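Side-chain contacts in Phosphoglucosamine/phosphogalactosamine mutase (Sulfolobus tokodaii, PDB 2F7L), which catalyses the conversion of glucosamine-6-phosphate and galactosamine-6-phosphate to the corresponding 1-phosphates on the route to UDP-GlcNAc and UDP-GalNAc: residues K174-P179 with A226-T231; D245-I250 with A343-L348. All blocks are in the same frame, centred on the assembly; numbering follows the deposited sequence.

Interaction 1: K174-P179 with A226-T231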
loop_
_atom_site.group_PDB
_atom_site.type_symbol
_atom_site.label_atom_id
_atom_site.label_comp_id
_atom_site.label_asym_id
_atom_site.label_seq_id
_atom_site.Cartn_x
_atom_site.Cartn_y
_atom_site.Cartn_z
ATOM N N LYS A 174 -24.937 4.306 2.386
ATOM C CA LYS A 174 -25.088 2.930 2.839
ATOM C C LYS A 174 -23.822 2.200 2.346
ATOM O O LYS A 174 -23.740 1.827 1.175
ATOM C CB LYS A 174 -26.347 2.324 2.214
ATOM C CG LYS A 174 -26.920 1.151 2.993
ATOM C CD LYS A 174 -27.927 0.332 2.171
ATOM C CE LYS A 174 -28.309 -0.978 2.903
ATOM N NZ LYS A 174 -29.085 -1.992 2.102
ATOM N N VAL A 175 -22.840 1.992 3.222
ATOM C CA VAL A 175 -21.580 1.356 2.813
ATOM C C VAL A 175 -21.277 -0.016 3.386
ATOM O O VAL A 175 -21.802 -0.396 4.432
ATOM C CB VAL A 175 -20.338 2.261 3.158
ATOM C CG1 VAL A 175 -20.418 3.584 2.415
ATOM C CG2 VAL A 175 -20.248 2.505 4.650
ATOM N N LEU A 176 -20.423 -0.765 2.690
ATOM C CA LEU A 176 -19.983 -2.084 3.177
ATOM C C LEU A 176 -18.460 -2.026 3.320
ATOM O O LEU A 176 -17.762 -1.505 2.451
ATOM C CB LEU A 176 -20.387 -3.222 2.231
ATOM C CG LEU A 176 -19.711 -4.549 2.591
ATOM C CD1 LEU A 176 -20.502 -5.760 2.146
ATOM C CD2 LEU A 176 -18.352 -4.551 1.919
ATOM N N ILE A 177 -17.958 -2.550 4.435
ATOM C CA ILE A 177 -16.532 -2.554 4.721
ATOM C C ILE A 177 -15.991 -3.969 4.961
ATOM O O ILE A 177 -16.490 -4.709 5.811
ATOM C CB ILE A 177 -16.248 -1.674 5.939
ATOM C CG1 ILE A 177 -16.632 -0.220 5.628
ATOM C CG2 ILE A 177 -14.800 -1.769 6.315
ATOM C CD1 ILE A 177 -16.467 0.754 6.795
ATOM N N ASP A 178 -14.976 -4.334 4.175
ATOM C CA ASP A 178 -14.329 -5.643 4.255
ATOM C C ASP A 178 -12.893 -5.450 4.727
ATOM O O ASP A 178 -11.969 -5.313 3.918
ATOM C CB ASP A 178 -14.348 -6.313 2.879
ATOM C CG ASP A 178 -13.846 -7.765 2.909
ATOM O OD1 ASP A 178 -13.492 -8.273 3.993
ATOM O OD2 ASP A 178 -13.815 -8.400 1.830
ATOM N N PRO A 179 -12.689 -5.416 6.057
ATOM C CA PRO A 179 -11.363 -5.233 6.646
ATOM C C PRO A 179 -10.522 -6.498 6.645
ATOM O O PRO A 179 -9.420 -6.520 7.207
ATOM C CB PRO A 179 -11.689 -4.744 8.045
ATOM C CG PRO A 179 -12.928 -5.473 8.346
ATOM C CD PRO A 179 -13.724 -5.326 7.100
ATOM N N ALA A 226 -18.018 -8.866 -3.196
ATOM C CA ALA A 226 -18.596 -8.119 -4.319
ATOM C C ALA A 226 -20.063 -8.563 -4.426
ATOM O O ALA A 226 -20.960 -7.773 -4.745
ATOM C CB ALA A 226 -17.865 -8.444 -5.615
ATOM N N GLU A 227 -20.296 -9.841 -4.152
ATOM C CA GLU A 227 -21.634 -10.392 -4.170
ATOM C C GLU A 227 -22.495 -9.636 -3.166
ATOM O O GLU A 227 -23.376 -8.880 -3.542
ATOM C CB GLU A 227 -21.598 -11.842 -3.742
ATOM C CG GLU A 227 -22.509 -12.702 -4.528
ATOM C CD GLU A 227 -22.104 -12.683 -5.969
ATOM O OE1 GLU A 227 -22.765 -11.976 -6.780
ATOM O OE2 GLU A 227 -21.096 -13.368 -6.270
ATOM N N VAL A 228 -22.222 -9.853 -1.880
ATOM C CA VAL A 228 -22.973 -9.206 -0.822
ATOM C C VAL A 228 -23.090 -7.700 -1.037
ATOM O O VAL A 228 -24.064 -7.092 -0.602
ATOM C CB VAL A 228 -22.365 -9.492 0.583
ATOM C CG1 VAL A 228 -22.253 -10.984 0.807
ATOM C CG2 VAL A 228 -21.011 -8.866 0.705
ATOM N N VAL A 229 -22.110 -7.086 -1.691
ATOM C CA VAL A 229 -22.220 -5.648 -1.950
ATOM C C VAL A 229 -23.540 -5.453 -2.702
ATOM O O VAL A 229 -24.407 -4.662 -2.305
ATOM C CB VAL A 229 -21.080 -5.119 -2.857
ATOM C CG1 VAL A 229 -21.542 -3.882 -3.595
ATOM C CG2 VAL A 229 -19.860 -4.786 -2.034
ATOM N N LYS A 230 -23.679 -6.208 -3.788
ATOM C CA LYS A 230 -24.865 -6.151 -4.626
ATOM C C LYS A 230 -26.117 -6.576 -3.868
ATOM O O LYS A 230 -27.078 -5.817 -3.789
ATOM C CB LYS A 230 -24.687 -7.031 -5.874
ATOM C CG LYS A 230 -25.389 -6.461 -7.113
ATOM C CD LYS A 230 -25.411 -7.424 -8.313
ATOM C CE LYS A 230 -24.005 -7.725 -8.845
ATOM N NZ LYS A 230 -23.132 -8.491 -7.885
ATOM N N THR A 231 -26.106 -7.770 -3.289
ATOM C CA THR A 231 -27.288 -8.237 -2.580
ATOM C C THR A 231 -27.802 -7.272 -1.514
ATOM O O THR A 231 -28.988 -7.278 -1.206
ATOM C CB THR A 231 -27.092 -9.657 -1.953
ATOM O OG1 THR A 231 -27.382 -9.607 -0.547
ATOM C CG2 THR A 231 -25.682 -10.186 -2.202
#

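Interaction 2: D245-I250 with A343-L348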
loop_
_atom_site.group_PDB
_atom_site.type_symbol
_atom_site.label_atom_id
_atom_site.label_comp_id
_atom_site.label_asym_id
_atom_site.label_seq_id
_atom_site.Cartn_x
_atom_site.Cartn_y
_atom_site.Cartn_z
ATOM N N ASP A 245 -3.308 -0.492 4.592
ATOM C CA ASP A 245 -2.683 0.647 3.940
ATOM C C ASP A 245 -3.167 0.653 2.488
ATOM O O ASP A 245 -2.817 1.514 1.685
ATOM C CB ASP A 245 -1.149 0.582 4.032
ATOM C CG ASP A 245 -0.605 -0.789 3.770
ATOM O OD1 ASP A 245 -1.339 -1.589 3.147
ATOM O OD2 ASP A 245 0.557 -1.060 4.179
ATOM N N ARG A 246 -4.008 -0.315 2.169
ATOM C CA ARG A 246 -4.566 -0.426 0.834
ATOM C C ARG A 246 -6.088 -0.336 0.868
ATOM O O ARG A 246 -6.723 -0.678 1.866
ATOM C CB ARG A 246 -4.126 -1.748 0.201
ATOM C CG ARG A 246 -3.225 -1.560 -0.975
ATOM C CD ARG A 246 -2.064 -2.499 -0.952
ATOM N NE ARG A 246 -2.464 -3.892 -0.907
ATOM C CZ ARG A 246 -1.775 -4.870 -1.488
ATOM N NH1 ARG A 246 -0.667 -4.588 -2.162
ATOM N NH2 ARG A 246 -2.169 -6.138 -1.368
ATOM N N ALA A 247 -6.668 0.135 -0.227
ATOM C CA ALA A 247 -8.111 0.261 -0.314
ATOM C C ALA A 247 -8.626 0.077 -1.745
ATOM O O ALA A 247 -8.402 0.934 -2.599
ATOM C CB ALA A 247 -8.543 1.631 0.221
ATOM N N ILE A 248 -9.278 -1.043 -2.039
ATOM C CA ILE A 248 -9.840 -1.175 -3.369
ATOM C C ILE A 248 -11.358 -1.175 -3.193
ATOM O O ILE A 248 -11.895 -1.843 -2.306
ATOM C CB ILE A 248 -9.347 -2.436 -4.144
ATOM C CG1 ILE A 248 -9.517 -3.676 -3.308
ATOM C CG2 ILE A 248 -7.884 -2.268 -4.575
ATOM C CD1 ILE A 248 -9.049 -4.889 -4.035
ATOM N N PHE A 249 -12.032 -0.374 -4.016
ATOM C CA PHE A 249 -13.482 -0.203 -3.944
ATOM C C PHE A 249 -14.346 -1.088 -4.815
ATOM O O PHE A 249 -13.889 -1.684 -5.795
ATOM C CB PHE A 249 -13.849 1.259 -4.233
ATOM C CG PHE A 249 -13.202 2.248 -3.295
ATOM C CD1 PHE A 249 -11.889 2.662 -3.496
ATOM C CD2 PHE A 249 -13.910 2.762 -2.204
ATOM C CE1 PHE A 249 -11.283 3.579 -2.633
ATOM C CE2 PHE A 249 -13.310 3.684 -1.325
ATOM C CZ PHE A 249 -11.991 4.095 -1.541
ATOM N N ILE A 250 -15.616 -1.153 -4.437
ATOM C CA ILE A 250 -16.618 -1.941 -5.148
ATOM C C ILE A 250 -17.831 -1.032 -5.260
ATOM O O ILE A 250 -18.421 -0.684 -4.243
ATOM C CB ILE A 250 -16.982 -3.204 -4.345
ATOM C CG1 ILE A 250 -15.704 -3.979 -4.009
ATOM C CG2 ILE A 250 -17.917 -4.084 -5.148
ATOM C CD1 ILE A 250 -15.943 -5.195 -3.132
ATOM N N ALA A 343 -8.221 4.185 5.024
ATOM C CA ALA A 343 -9.357 4.903 5.559
ATOM C C ALA A 343 -9.328 6.277 4.941
ATOM O O ALA A 343 -10.377 6.790 4.533
ATOM C CB ALA A 343 -9.283 5.015 7.075
ATOM N N MET A 344 -8.139 6.872 4.846
ATOM C CA MET A 344 -8.065 8.206 4.268
ATOM C C MET A 344 -8.702 8.178 2.896
ATOM O O MET A 344 -9.379 9.124 2.496
ATOM C CB MET A 344 -6.627 8.701 4.134
ATOM C CG MET A 344 -6.513 10.165 3.659
ATOM S SD MET A 344 -7.071 11.411 4.863
ATOM C CE MET A 344 -8.799 11.611 4.391
ATOM N N SER A 345 -8.487 7.075 2.187
ATOM C CA SER A 345 -9.013 6.916 0.850
ATOM C C SER A 345 -10.510 6.767 0.857
ATOM O O SER A 345 -11.192 7.376 0.040
ATOM C CB SER A 345 -8.382 5.702 0.197
ATOM O OG SER A 345 -6.984 5.840 0.204
ATOM N N PHE A 346 -11.014 5.938 1.762
ATOM C CA PHE A 346 -12.448 5.705 1.872
ATOM C C PHE A 346 -13.194 7.029 2.141
ATOM O O PHE A 346 -14.287 7.267 1.610
ATOM C CB PHE A 346 -12.719 4.713 3.004
ATOM C CG PHE A 346 -14.165 4.637 3.410
ATOM C CD1 PHE A 346 -15.081 3.934 2.648
ATOM C CD2 PHE A 346 -14.609 5.274 4.562
ATOM C CE1 PHE A 346 -16.418 3.859 3.026
ATOM C CE2 PHE A 346 -15.947 5.205 4.944
ATOM C CZ PHE A 346 -16.851 4.495 4.172
ATOM N N ALA A 347 -12.592 7.881 2.970
ATOM C CA ALA A 347 -13.166 9.177 3.314
ATOM C C ALA A 347 -13.167 10.125 2.110
ATOM O O ALA A 347 -14.155 10.823 1.847
ATOM C CB ALA A 347 -12.382 9.811 4.468
ATOM N N LEU A 348 -12.051 10.171 1.395
ATOM C CA LEU A 348 -11.957 11.031 0.240
ATOM C C LEU A 348 -12.951 10.570 -0.805
ATOM O O LEU A 348 -13.529 11.383 -1.520
ATOM C CB LEU A 348 -10.549 10.994 -0.341
ATOM C CG LEU A 348 -9.490 11.745 0.460
ATOM C CD1 LEU A 348 -8.109 11.469 -0.114
ATOM C CD2 LEU A 348 -9.795 13.229 0.432
#

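Interaction 1: K174-P179 with A226-T231
L176 reaches from strand 174-178 to V228 and V229 on helix 223-231, and this packs a helix on one face of the four-stranded sheet of alpha/beta/alpha domain II. The helix belongs to a beta-alpha-beta crossover: it links strand 198-201 to the parallel strand 236-239, and the strand it passes over is 174-178, which lies between them. From the backbone outward, CB of L176 points at the helix but stays 4.6 Å from V229 CG2, so it does little more than aim the branch. CG lies anti to the backbone N (chi1 169°) and is likewise 4.6 Å from V229 CG2. The real meeting is at the two methyls, which fork over neighbouring residues of one helical turn. CD1 goes to V228 CG2 at 3.5 Å, the closest approach between the two segments, with the leucine and valine side chains crossing at about a right angle. CD2 takes the other branch and rests on V229 CG2 at 4.2 Å. No hydrogen bond joins the two segments, and the grip is wholly apolar. V229 is buried, whereas V228 is partly exposed; farther round the helix, E227 and K230 face solvent and form a long salt bridge. Alternation along the strand sends V175 and I177 to the opposite face of the sheet, where V175 meets L350 of helix 342-356 and I177 meets T188 and P189 of helix 188-194. At the C-terminal end of the strand D178 OD2 forms a salt bridge with R213 NE; at its start the extended K174 side chain brings NZ to a hydrogen bond with L232 O, just past the helix.

Interaction 2: D245-I250 with A343-L348
F249 and A247 meet S345 and F346 in a contact without hydrogen bonds between a sheet of domain II and helix 342-356, which by sequence belongs to the domain III family but here packs on the domain II sheet. Among the aromatic contacts, the F249 ring comes edge-on to the helix backbone. CG is anti to the carbonyl carbon (chi1 -58°), and from there CZ reaches S345 O at 3.7 Å and F346 CA at 3.8 Å, both near the ring plane. The two phenylalanine rings barely meet: F249 CE2 approaches F346 CD1 obliquely at 4.4 Å, and they do not stack. The aliphatic contact is simpler, A247 CB against S345 CB at 4.1 Å. As for polar groups, S345 OG is hydrogen-bonded to the carbonyl O of D341, just ahead of the helix. At the start of the other segment, D245, a magnesium ligand by similarity, makes salt bridges through OD2 with K107 and R340, while R246 N is hydrogen-bonded to OD1 of D241, another probable magnesium ligand. Strand 248-251 is an outer strand of its sheet, and F249 also leans on L236 and V238 of the adjacent strand 236-239. Helix 342-356 is flanked by helix 188-194, which F346 touches through V191 and A192, and by helix 151-160, where I159 meets A343, M344 and A347.

Interactions 1 and 2 lie on opposite faces of one sheet, with centres about 14 Å apart, and side chains of that sheet connect them. V175, beside L176 on its strand, sends CG2 to F346 CZ at 4.0 Å, so strand 174-178 serves helix 223-231 on one face and helix 342-356 on the other. In the same way I250, next to F249, packs its CG2 on V229 CG2 at 3.7 Å and brings CD1 within 4.1 Å of A226 CA. Interaction 1 is remote from the active site. Segment 245-250 of interaction 2 itself begins with the probable magnesium ligand D245, and the side chain of A247 is about 7 Å from that of D241.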